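Local coordinates for protein 2-hydroxyisobutyryl-CoA synthetase (Aquincola tertiaricarbonis, PDB 6HDY) that is a CoA synthetase of the AMP-binding (ANL) enzyme superfamily, at residues D211-A225 and N241-A255. Residues are numbered along the deposited sequence; the frame is centred on the assembly and turned at random.
Sequences DTMKPAAFYGTPSYA and NFGLKCLFFSGEPGA. With 8LQ ([[(2~{R},3~{S},4~{R},5~{R})-5-(6-aminopurin-9-yl)-3,4-bis(oxidanyl)oxolan-2-yl]methoxy-oxidanyl-phosphoryl] (3~{S})-3-oxidanylbutanoate), chain C; 3HL ((3S)-3-hydroxybutanoic acid), chain B.
Glu252 OE2 is gripped twice by Ser223 at the start of helix 222-234. Ser223 OG donates to OE2 at 2.6 Å, on the syn lone pair, and the backbone Ser223 N reaches the same oxygen at 3.1 Å, nearly in line with its C-O bond. The other carboxylate oxygen, OE1, takes the backbone N-H of Ala467, so both oxygens of this buried group have partners and its rotation is fixed. Two residues before Ser223, at the N-cap of the same helix, Thr221 OG1 accepts from Tyr224 N, and it also bonds to Phe465 O.

Pro222 CA stands over the centre of one face of the Phe249 ring, a CH-pi contact, 3.9 Å from the centroid and 9° off the normal, while Ala225 CB presses on Phe249 CZ. The sheet's other face carries Tyr219, whose CB sits over the Phe248 ring. Phe248 can lie beneath it because chi1, 71°, sets CG between its own backbone N and carbonyl carbon. With CG trans to the backbone N (chi1 171°), Tyr219 extends along the strand until OH meets Ser250 OG at 2.6 Å; that serine oxygen also lies 2.8 Å from OAE of 8LQ.

Phe248 N bonds to Phe218 O at 2.8 Å between the strands. At the far end, Lys214 NZ spans the gap to Asn241 O, also 2.8 Å, and is held by Asp211 O as well.

Strands 217-220 and 246-249, joined through helix 222-234, are neighbours in a five-stranded parallel sheet: a beta-alpha-beta unit whose C-terminal strand ends deliver Tyr219 and Ser250 through Pro253 to the ligand pocket.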
ATOM      1  N   ASP A 211       2.282 -15.428  12.620  1.00 46.59           N
ATOM      2  CA  ASP A 211       2.757 -16.564  13.409  1.00 48.45           C
ATOM      3  C   ASP A 211       4.276 -16.473  13.571  1.00 54.78           C
ATOM      4  O   ASP A 211       4.778 -16.708  14.664  1.00 56.93           O
ATOM      5  CB  ASP A 211       2.368 -17.890  12.733  1.00 51.30           C
ATOM      6  CG  ASP A 211       2.586 -19.127  13.604  1.00 59.53           C
ATOM      7  OD1 ASP A 211       1.748 -19.377  14.502  1.00 59.51           O
ATOM      8  OD2 ASP A 211       3.557 -19.870  13.345  1.00 64.22           O
ATOM      9  N   THR A 212       5.006 -16.107  12.492  1.00 50.35           N
ATOM     10  CA  THR A 212       6.464 -15.958  12.522  1.00 49.94           C
ATOM     11  C   THR A 212       6.902 -14.707  13.308  1.00 52.15           C
ATOM     12  O   THR A 212       7.703 -14.824  14.239  1.00 54.32           O
ATOM     13  CB  THR A 212       7.035 -15.950  11.093  1.00 55.67           C
ATOM     14  OG1 THR A 212       6.591 -17.109  10.381  1.00 54.74           O
ATOM     15  CG2 THR A 212       8.568 -15.860  11.067  1.00 55.78           C
ATOM     16  N   MET A 213       6.391 -13.522  12.916  1.00 45.31           N
ATOM     17  CA  MET A 213       6.760 -12.205  13.463  1.00 43.14           C
ATOM     18  C   MET A 213       6.230 -11.918  14.854  1.00 45.24           C
ATOM     19  O   MET A 213       6.880 -11.193  15.593  1.00 46.11           O
ATOM     20  CB  MET A 213       6.345 -11.062  12.506  1.00 43.36           C
ATOM     21  CG  MET A 213       7.073 -11.037  11.176  1.00 45.81           C
ATOM     22  SD  MET A 213       8.852 -10.679  11.283  1.00 50.66           S
ATOM     23  CE  MET A 213       9.400 -11.894  10.190  1.00 48.33           C
ATOM     24  N   LYS A 214       5.037 -12.441  15.203  1.00 41.65           N
ATOM     25  CA  LYS A 214       4.382 -12.245  16.514  1.00 41.35           C
ATOM     26  C   LYS A 214       4.245 -10.726  16.886  1.00 43.27           C
ATOM     27  O   LYS A 214       4.870 -10.259  17.840  1.00 42.44           O
ATOM     28  CB  LYS A 214       5.043 -13.091  17.638  1.00 46.15           C
ATOM     29  CG  LYS A 214       5.209 -14.569  17.270  1.00 53.06           C
ATOM     30  CD  LYS A 214       4.498 -15.500  18.225  1.00 57.54           C
ATOM     31  CE  LYS A 214       4.903 -16.947  18.034  1.00 66.77           C
ATOM     32  NZ  LYS A 214       4.004 -17.670  17.090  1.00 73.02           N
ATOM     33  N   PRO A 215       3.411  -9.947  16.141  1.00 41.44           N
ATOM     34  CA  PRO A 215       3.292  -8.506  16.427  1.00 40.57           C
ATOM     35  C   PRO A 215       2.579  -8.141  17.712  1.00 44.29           C
ATOM     36  O   PRO A 215       1.662  -8.850  18.148  1.00 44.57           O
ATOM     37  CB  PRO A 215       2.506  -7.983  15.221  1.00 40.53           C
ATOM     38  CG  PRO A 215       1.663  -9.134  14.821  1.00 45.64           C
ATOM     39  CD  PRO A 215       2.591 -10.311  14.965  1.00 42.21           C
ATOM     40  N   ALA A 216       2.965  -7.002  18.288  1.00 40.19           N
ATOM     41  CA  ALA A 216       2.309  -6.518  19.494  1.00 40.91           C
ATOM     42  C   ALA A 216       0.972  -5.865  19.148  1.00 42.91           C
ATOM     43  O   ALA A 216       0.072  -5.866  19.987  1.00 42.55           O
ATOM     44  CB  ALA A 216       3.206  -5.533  20.227  1.00 42.39           C
ATOM     45  N   ALA A 217       0.842  -5.295  17.913  1.00 37.27           N
ATOM     46  CA  ALA A 217      -0.372  -4.604  17.503  1.00 35.05           C
ATOM     47  C   ALA A 217      -0.784  -4.869  16.059  1.00 36.41           C
ATOM     48  O   ALA A 217       0.053  -5.154  15.203  1.00 35.72           O
ATOM     49  CB  ALA A 217      -0.260  -3.109  17.777  1.00 35.27           C
ATOM     50  N   PHE A 218      -2.102  -4.829  15.815  1.00 31.92           N
ATOM     51  CA  PHE A 218      -2.704  -5.069  14.499  1.00 30.23           C
ATOM     52  C   PHE A 218      -3.666  -3.968  14.189  1.00 32.70           C
ATOM     53  O   PHE A 218      -4.482  -3.635  15.041  1.00 34.39           O
ATOM     54  CB  PHE A 218      -3.480  -6.400  14.479  1.00 31.63           C
ATOM     55  CG  PHE A 218      -4.195  -6.727  13.182  1.00 31.74           C
ATOM     56  CD1 PHE A 218      -5.486  -6.269  12.943  1.00 32.68           C
ATOM     57  CD2 PHE A 218      -3.589  -7.526  12.221  1.00 32.75           C
ATOM     58  CE1 PHE A 218      -6.139  -6.576  11.758  1.00 33.46           C
ATOM     59  CE2 PHE A 218      -4.255  -7.853  11.046  1.00 34.20           C
ATOM     60  CZ  PHE A 218      -5.520  -7.367  10.817  1.00 33.00           C
ATOM     61  N   TYR A 219      -3.632  -3.461  12.942  1.00 27.40           N
ATOM     62  CA  TYR A 219      -4.587  -2.479  12.458  1.00 26.13           C
ATOM     63  C   TYR A 219      -5.298  -2.983  11.208  1.00 29.92           C
ATOM     64  O   TYR A 219      -4.649  -3.487  10.282  1.00 29.93           O
ATOM     65  CB  TYR A 219      -3.923  -1.098  12.167  1.00 26.84           C
ATOM     66  CG  TYR A 219      -4.870  -0.137  11.466  1.00 26.84           C
ATOM     67  CD1 TYR A 219      -5.763   0.650  12.192  1.00 29.10           C
ATOM     68  CD2 TYR A 219      -4.932  -0.077  10.076  1.00 27.46           C
ATOM     69  CE1 TYR A 219      -6.660   1.506  11.551  1.00 28.74           C
ATOM     70  CE2 TYR A 219      -5.842   0.754   9.424  1.00 27.75           C
ATOM     71  CZ  TYR A 219      -6.699   1.547  10.165  1.00 32.48           C
ATOM     72  OH  TYR A 219      -7.617   2.319   9.507  1.00 29.01           O
ATOM     73  N   GLY A 220      -6.612  -2.740  11.155  1.00 26.67           N
ATOM     74  CA  GLY A 220      -7.439  -2.975   9.979  1.00 25.60           C
ATOM     75  C   GLY A 220      -8.892  -2.708  10.288  1.00 29.69           C
ATOM     76  O   GLY A 220      -9.187  -1.947  11.211  1.00 28.65           O
ATOM     77  N   THR A 221      -9.806  -3.378   9.559  1.00 27.07           N
ATOM     78  CA  THR A 221     -11.254  -3.285   9.828  1.00 28.29           C
ATOM     79  C   THR A 221     -11.667  -4.409  10.772  1.00 34.16           C
ATOM     80  O   THR A 221     -11.037  -5.481  10.737  1.00 34.10           O
ATOM     81  CB  THR A 221     -12.129  -3.329   8.550  1.00 32.84           C
ATOM     82  OG1 THR A 221     -11.984  -4.597   7.892  1.00 31.25           O
ATOM     83  CG2 THR A 221     -11.882  -2.134   7.592  1.00 24.90           C
ATOM     84  N   PRO A 222     -12.721  -4.209  11.614  1.00 30.64           N
ATOM     85  CA  PRO A 222     -13.181  -5.316  12.481  1.00 32.04           C
ATOM     86  C   PRO A 222     -13.578  -6.556  11.682  1.00 37.87           C
ATOM     87  O   PRO A 222     -13.372  -7.660  12.164  1.00 38.82           O
ATOM     88  CB  PRO A 222     -14.367  -4.714  13.247  1.00 34.14           C
ATOM     89  CG  PRO A 222     -14.248  -3.229  13.071  1.00 36.33           C
ATOM     90  CD  PRO A 222     -13.582  -3.017  11.760  1.00 31.21           C
ATOM     91  N   SER A 223     -14.107  -6.366  10.442  1.00 35.95           N
ATOM     92  CA  SER A 223     -14.493  -7.429   9.496  1.00 37.43           C
ATOM     93  C   SER A 223     -13.278  -8.252   9.099  1.00 40.42           C
ATOM     94  O   SER A 223     -13.362  -9.478   9.088  1.00 41.11           O
ATOM     95  CB  SER A 223     -15.106  -6.841   8.226  1.00 40.56           C
ATOM     96  OG  SER A 223     -16.389  -6.320   8.498  1.00 48.09           O
ATOM     97  N   TYR A 224     -12.170  -7.581   8.742  1.00 35.09           N
ATOM     98  CA  TYR A 224     -10.948  -8.276   8.353  1.00 34.49           C
ATOM     99  C   TYR A 224     -10.388  -9.151   9.459  1.00 38.59           C
ATOM    100  O   TYR A 224     -10.017 -10.290   9.180  1.00 39.85           O
ATOM    101  CB  TYR A 224      -9.866  -7.339   7.807  1.00 34.08           C
ATOM    102  CG  TYR A 224      -8.742  -8.114   7.152  1.00 35.43           C
ATOM    103  CD1 TYR A 224      -8.999  -9.281   6.432  1.00 38.17           C
ATOM    104  CD2 TYR A 224      -7.431  -7.673   7.225  1.00 34.65           C
ATOM    105  CE1 TYR A 224      -7.977  -9.979   5.797  1.00 38.74           C
ATOM    106  CE2 TYR A 224      -6.395  -8.381   6.615  1.00 35.43           C
ATOM    107  CZ  TYR A 224      -6.675  -9.531   5.899  1.00 39.28           C
ATOM    108  OH  TYR A 224      -5.673 -10.229   5.280  1.00 37.76           O
ATOM    109  N   ALA A 225     -10.328  -8.641  10.700  1.00 34.04           N
ATOM    110  CA  ALA A 225      -9.871  -9.426  11.845  1.00 35.43           C
ATOM    111  C   ALA A 225     -10.676 -10.771  11.969  1.00 39.80           C
ATOM    112  O   ALA A 225     -10.075 -11.829  12.134  1.00 39.58           O
ATOM    113  CB  ALA A 225     -10.018  -8.604  13.105  1.00 36.21           C
ATOM    114  N   ASN A 241      -1.849 -17.410  19.035  1.00 52.16           N
ATOM    115  CA  ASN A 241      -0.409 -17.591  19.022  1.00 53.42           C
ATOM    116  C   ASN A 241       0.298 -16.568  18.131  1.00 53.70           C
ATOM    117  O   ASN A 241       1.405 -16.822  17.661  1.00 53.07           O
ATOM    118  CB  ASN A 241      -0.042 -19.045  18.629  1.00 62.12           C
ATOM    119  CG  ASN A 241       1.246 -19.591  19.240  1.00 95.70           C
ATOM    120  OD1 ASN A 241       2.198 -18.859  19.566  1.00 86.79           O
ATOM    121  ND2 ASN A 241       1.315 -20.912  19.376  1.00 92.71           N
ATOM    122  N   PHE A 242      -0.328 -15.388  17.936  1.00 47.80           N
ATOM    123  CA  PHE A 242       0.225 -14.313  17.109  1.00 43.77           C
ATOM    124  C   PHE A 242       0.935 -13.246  17.954  1.00 49.15           C
ATOM    125  O   PHE A 242       1.452 -12.273  17.411  1.00 47.04           O
ATOM    126  CB  PHE A 242      -0.881 -13.713  16.224  1.00 42.52           C
ATOM    127  CG  PHE A 242      -1.402 -14.600  15.107  1.00 42.34           C
ATOM    128  CD1 PHE A 242      -0.742 -15.781  14.760  1.00 45.23           C
ATOM    129  CD2 PHE A 242      -2.514 -14.224  14.361  1.00 41.69           C
ATOM    130  CE1 PHE A 242      -1.195 -16.572  13.697  1.00 46.17           C
ATOM    131  CE2 PHE A 242      -2.949 -15.000  13.276  1.00 44.54           C
ATOM    132  CZ  PHE A 242      -2.293 -16.174  12.960  1.00 44.00           C
ATOM    133  N   GLY A 243       0.951 -13.454  19.275  1.00 49.19           N
ATOM    134  CA  GLY A 243       1.584 -12.577  20.260  1.00 49.28           C
ATOM    135  C   GLY A 243       0.968 -11.202  20.402  1.00 51.28           C
ATOM    136  O   GLY A 243       1.603 -10.309  20.967  1.00 51.05           O
ATOM    137  N   LEU A 244      -0.283 -11.022  19.901  1.00 45.55           N
ATOM    138  CA  LEU A 244      -0.986  -9.738  19.904  1.00 42.89           C
ATOM    139  C   LEU A 244      -1.408  -9.283  21.265  1.00 48.01           C
ATOM    140  O   LEU A 244      -2.006 -10.058  22.024  1.00 49.16           O
ATOM    141  CB  LEU A 244      -2.200  -9.738  18.945  1.00 41.43           C
ATOM    142  CG  LEU A 244      -1.888  -9.805  17.447  1.00 44.07           C
ATOM    143  CD1 LEU A 244      -3.023 -10.444  16.691  1.00 43.98           C
ATOM    144  CD2 LEU A 244      -1.525  -8.413  16.873  1.00 39.66           C
ATOM    145  N   LYS A 245      -1.101  -8.019  21.585  1.00 43.81           N
ATOM    146  CA  LYS A 245      -1.548  -7.423  22.849  1.00 44.34           C
ATOM    147  C   LYS A 245      -2.823  -6.654  22.512  1.00 46.19           C
ATOM    148  O   LYS A 245      -3.720  -6.500  23.351  1.00 46.01           O
ATOM    149  CB  LYS A 245      -0.486  -6.488  23.457  1.00 47.44           C
ATOM    150  CG  LYS A 245       0.879  -7.159  23.747  1.00 71.30           C
ATOM    151  CD  LYS A 245       0.845  -8.184  24.908  1.00 86.43           C
ATOM    152  CE  LYS A 245       2.111  -9.012  25.014  1.00 93.75           C
ATOM    153  NZ  LYS A 245       2.143 -10.141  24.042  1.00 93.79           N
ATOM    154  N   CYS A 246      -2.904  -6.175  21.264  1.00 40.89           N
ATOM    155  CA  CYS A 246      -4.068  -5.435  20.822  1.00 39.89           C
ATOM    156  C   CYS A 246      -4.240  -5.419  19.320  1.00 41.09           C
ATOM    157  O   CYS A 246      -3.318  -5.709  18.556  1.00 37.48           O
ATOM    158  CB  CYS A 246      -4.089  -4.020  21.401  1.00 39.97           C
ATOM    159  SG  CYS A 246      -3.199  -2.793  20.415  1.00 41.94           S
ATOM    160  N   LEU A 247      -5.477  -5.100  18.929  1.00 37.42           N
ATOM    161  CA  LEU A 247      -5.952  -4.906  17.571  1.00 34.72           C
ATOM    162  C   LEU A 247      -6.740  -3.601  17.661  1.00 35.62           C
ATOM    163  O   LEU A 247      -7.518  -3.434  18.597  1.00 36.32           O
ATOM    164  CB  LEU A 247      -6.870  -6.060  17.118  1.00 34.94           C
ATOM    165  CG  LEU A 247      -6.256  -7.460  17.095  1.00 40.28           C
ATOM    166  CD1 LEU A 247      -6.618  -8.223  18.374  1.00 41.79           C
ATOM    167  CD2 LEU A 247      -6.735  -8.247  15.868  1.00 41.93           C
ATOM    168  N   PHE A 248      -6.482  -2.655  16.757  1.00 29.99           N
ATOM    169  CA  PHE A 248      -7.174  -1.367  16.762  1.00 30.06           C
ATOM    170  C   PHE A 248      -7.769  -1.130  15.401  1.00 32.46           C
ATOM    171  O   PHE A 248      -7.118  -1.380  14.403  1.00 32.73           O
ATOM    172  CB  PHE A 248      -6.312  -0.216  17.295  1.00 31.59           C
ATOM    173  CG  PHE A 248      -5.164   0.281  16.442  1.00 31.90           C
ATOM    174  CD1 PHE A 248      -3.974  -0.436  16.363  1.00 34.04           C
ATOM    175  CD2 PHE A 248      -5.214   1.544  15.847  1.00 32.27           C
ATOM    176  CE1 PHE A 248      -2.890   0.060  15.625  1.00 33.98           C
ATOM    177  CE2 PHE A 248      -4.129   2.039  15.116  1.00 33.87           C
ATOM    178  CZ  PHE A 248      -2.988   1.281  14.986  1.00 32.24           C
ATOM    179  N   PHE A 249      -9.041  -0.787  15.364  1.00 29.03           N
ATOM    180  CA  PHE A 249      -9.793  -0.738  14.115  1.00 28.72           C
ATOM    181  C   PHE A 249     -10.498   0.567  13.860  1.00 32.29           C
ATOM    182  O   PHE A 249     -10.962   1.245  14.790  1.00 32.87           O
ATOM    183  CB  PHE A 249     -10.887  -1.865  14.111  1.00 31.13           C
ATOM    184  CG  PHE A 249     -10.485  -3.280  14.499  1.00 33.24           C
ATOM    185  CD1 PHE A 249      -9.565  -3.998  13.735  1.00 33.84           C
ATOM    186  CD2 PHE A 249     -11.085  -3.921  15.588  1.00 36.04           C
ATOM    187  CE1 PHE A 249      -9.219  -5.307  14.081  1.00 35.38           C
ATOM    188  CE2 PHE A 249     -10.733  -5.234  15.932  1.00 37.80           C
ATOM    189  CZ  PHE A 249      -9.821  -5.924  15.168  1.00 34.73           C
ATOM    190  N   SER A 250     -10.681   0.840  12.570  1.00 28.20           N
ATOM    191  CA  SER A 250     -11.455   1.963  12.049  1.00 28.11           C
ATOM    192  C   SER A 250     -12.072   1.540  10.716  1.00 32.44           C
ATOM    193  O   SER A 250     -11.696   0.499  10.162  1.00 31.94           O
ATOM    194  CB  SER A 250     -10.576   3.201  11.893  1.00 27.79           C
ATOM    195  OG  SER A 250      -9.799   3.109  10.717  1.00 31.96           O
ATOM    196  N   GLY A 251     -13.036   2.316  10.233  1.00 30.18           N
ATOM    197  CA  GLY A 251     -13.624   2.070   8.927  1.00 29.60           C
ATOM    198  C   GLY A 251     -15.093   1.745   8.910  1.00 36.46           C
ATOM    199  O   GLY A 251     -15.759   2.006   7.910  1.00 37.58           O
ATOM    200  N   GLU A 252     -15.612   1.178  10.013  1.00 32.27           N
ATOM    201  CA  GLU A 252     -16.997   0.711  10.112  1.00 32.64           C
ATOM    202  C   GLU A 252     -17.290   0.313  11.563  1.00 36.78           C
ATOM    203  O   GLU A 252     -16.343   0.058  12.298  1.00 36.27           O
ATOM    204  CB  GLU A 252     -17.177  -0.553   9.221  1.00 34.07           C
ATOM    205  CG  GLU A 252     -16.127  -1.627   9.500  1.00 34.34           C
ATOM    206  CD  GLU A 252     -16.361  -3.004   8.924  1.00 37.91           C
ATOM    207  OE1 GLU A 252     -17.218  -3.149   8.030  1.00 42.23           O
ATOM    208  OE2 GLU A 252     -15.661  -3.943   9.351  1.00 39.75           O
ATOM    209  N   PRO A 253     -18.569   0.159  11.986  1.00 35.24           N
ATOM    210  CA  PRO A 253     -18.833  -0.330  13.353  1.00 35.12           C
ATOM    211  C   PRO A 253     -18.314  -1.770  13.545  1.00 40.04           C
ATOM    212  O   PRO A 253     -18.094  -2.502  12.572  1.00 39.80           O
ATOM    213  CB  PRO A 253     -20.372  -0.278  13.461  1.00 38.40           C
ATOM    214  CG  PRO A 253     -20.817   0.634  12.352  1.00 42.82           C
ATOM    215  CD  PRO A 253     -19.832   0.384  11.250  1.00 37.32           C
ATOM    216  N   GLY A 254     -18.126  -2.166  14.795  1.00 36.74           N
ATOM    217  CA  GLY A 254     -17.663  -3.508  15.115  1.00 37.44           C
ATOM    218  C   GLY A 254     -16.917  -3.549  16.427  1.00 41.20           C
ATOM    219  O   GLY A 254     -17.283  -4.313  17.323  1.00 42.28           O
ATOM    220  N   ALA A 255     -15.891  -2.693  16.544  1.00 35.75           N
ATOM    221  CA  ALA A 255     -15.017  -2.546  17.704  1.00 36.32           C
ATOM    222  C   ALA A 255     -15.725  -2.029  18.969  1.00 43.22           C
ATOM    223  O   ALA A 255     -15.181  -2.156  20.070  1.00 44.16           O
ATOM    224  CB  ALA A 255     -13.822  -1.692  17.351  1.00 35.32           C
TER
HETATM  225  N9  8LQ C 502     -16.668   4.594  10.267  1.00 38.02           N
HETATM  226  C8  8LQ C 502     -15.343   4.810  10.266  1.00 39.25           C
HETATM  227  N7  8LQ C 502     -14.850   4.439  11.443  1.00 39.26           N
HETATM  228  C5  8LQ C 502     -15.876   4.010  12.196  1.00 39.51           C
HETATM  229  C6  8LQ C 502     -15.958   3.475  13.435  1.00 36.41           C
HETATM  230  N6  8LQ C 502     -14.848   3.369  14.149  1.00 30.16           N
HETATM  231  N1  8LQ C 502     -17.134   3.088  13.966  1.00 38.77           N
HETATM  232  C2  8LQ C 502     -18.313   3.194  13.224  1.00 35.87           C
HETATM  233  N3  8LQ C 502     -18.196   3.676  11.929  1.00 36.00           N
HETATM  234  C4  8LQ C 502     -17.000   4.101  11.457  1.00 38.60           C
HETATM  235  CAA 8LQ C 502     -10.048   6.531   7.212  0.50 17.86           C
HETATM  236  CAZ 8LQ C 502     -10.696   5.853   8.449  0.50 21.54           C
HETATM  237  OAE 8LQ C 502     -10.564   4.438   8.343  0.50 17.92           O
HETATM  238  CAL 8LQ C 502     -12.191   6.196   8.594  0.50 28.86           C
HETATM  239  CAS 8LQ C 502     -12.959   5.836   7.315  0.50 38.33           C
HETATM  240  OAC 8LQ C 502     -13.266   4.669   7.092  0.50 40.65           O
HETATM  241  OAQ 8LQ C 502     -13.181   6.887   6.444  1.00 43.29           O
HETATM  242  PBC 8LQ C 502     -14.199   6.798   5.214  1.00 41.42           P
HETATM  243  OAH 8LQ C 502     -13.573   5.694   4.258  1.00 41.96           O
HETATM  244  OAD 8LQ C 502     -14.411   8.088   4.535  1.00 50.88           O
HETATM  245  O5' 8LQ C 502     -15.551   6.301   5.862  1.00 37.90           O
HETATM  246  C5' 8LQ C 502     -16.049   7.059   6.963  1.00 34.53           C
HETATM  247  C4' 8LQ C 502     -17.317   6.427   7.476  1.00 32.16           C
HETATM  248  O4' 8LQ C 502     -17.038   5.066   7.902  1.00 31.98           O
HETATM  249  C3' 8LQ C 502     -17.699   7.151   8.696  1.00 32.79           C
HETATM  250  O3' 8LQ C 502     -18.492   8.324   8.359  1.00 32.30           O
HETATM  251  C2' 8LQ C 502     -18.511   6.079   9.426  1.00 34.30           C
HETATM  252  O2' 8LQ C 502     -19.847   5.894   8.809  1.00 35.31           O
HETATM  253  C1' 8LQ C 502     -17.664   4.853   9.175  1.00 31.59           C
HETATM  254  CA  3HL B 501     -12.061   5.880   7.679  0.50 32.78           C
HETATM  255  CB  3HL B 501     -11.100   6.834   6.933  0.50 30.99           C
HETATM  256  OG1 3HL B 501     -10.091   7.389   7.769  0.50 33.96           O
HETATM  257  CG2 3HL B 501     -10.391   6.141   5.809  0.50 26.64           C
HETATM  258  C   3HL B 501     -11.613   5.767   9.115  0.50 31.86           C
HETATM  259  OA  3HL B 501     -10.545   5.224   9.365  0.50 33.11           O
HETATM  260  OB  3HL B 501     -12.354   6.462  10.015  0.50 31.99           O
HETATM  261  O   HOH W   1       4.110  -9.380  20.624  1.00 45.60           O
HETATM  262  O   HOH W   2      -9.463   0.406   8.210  1.00 28.44           O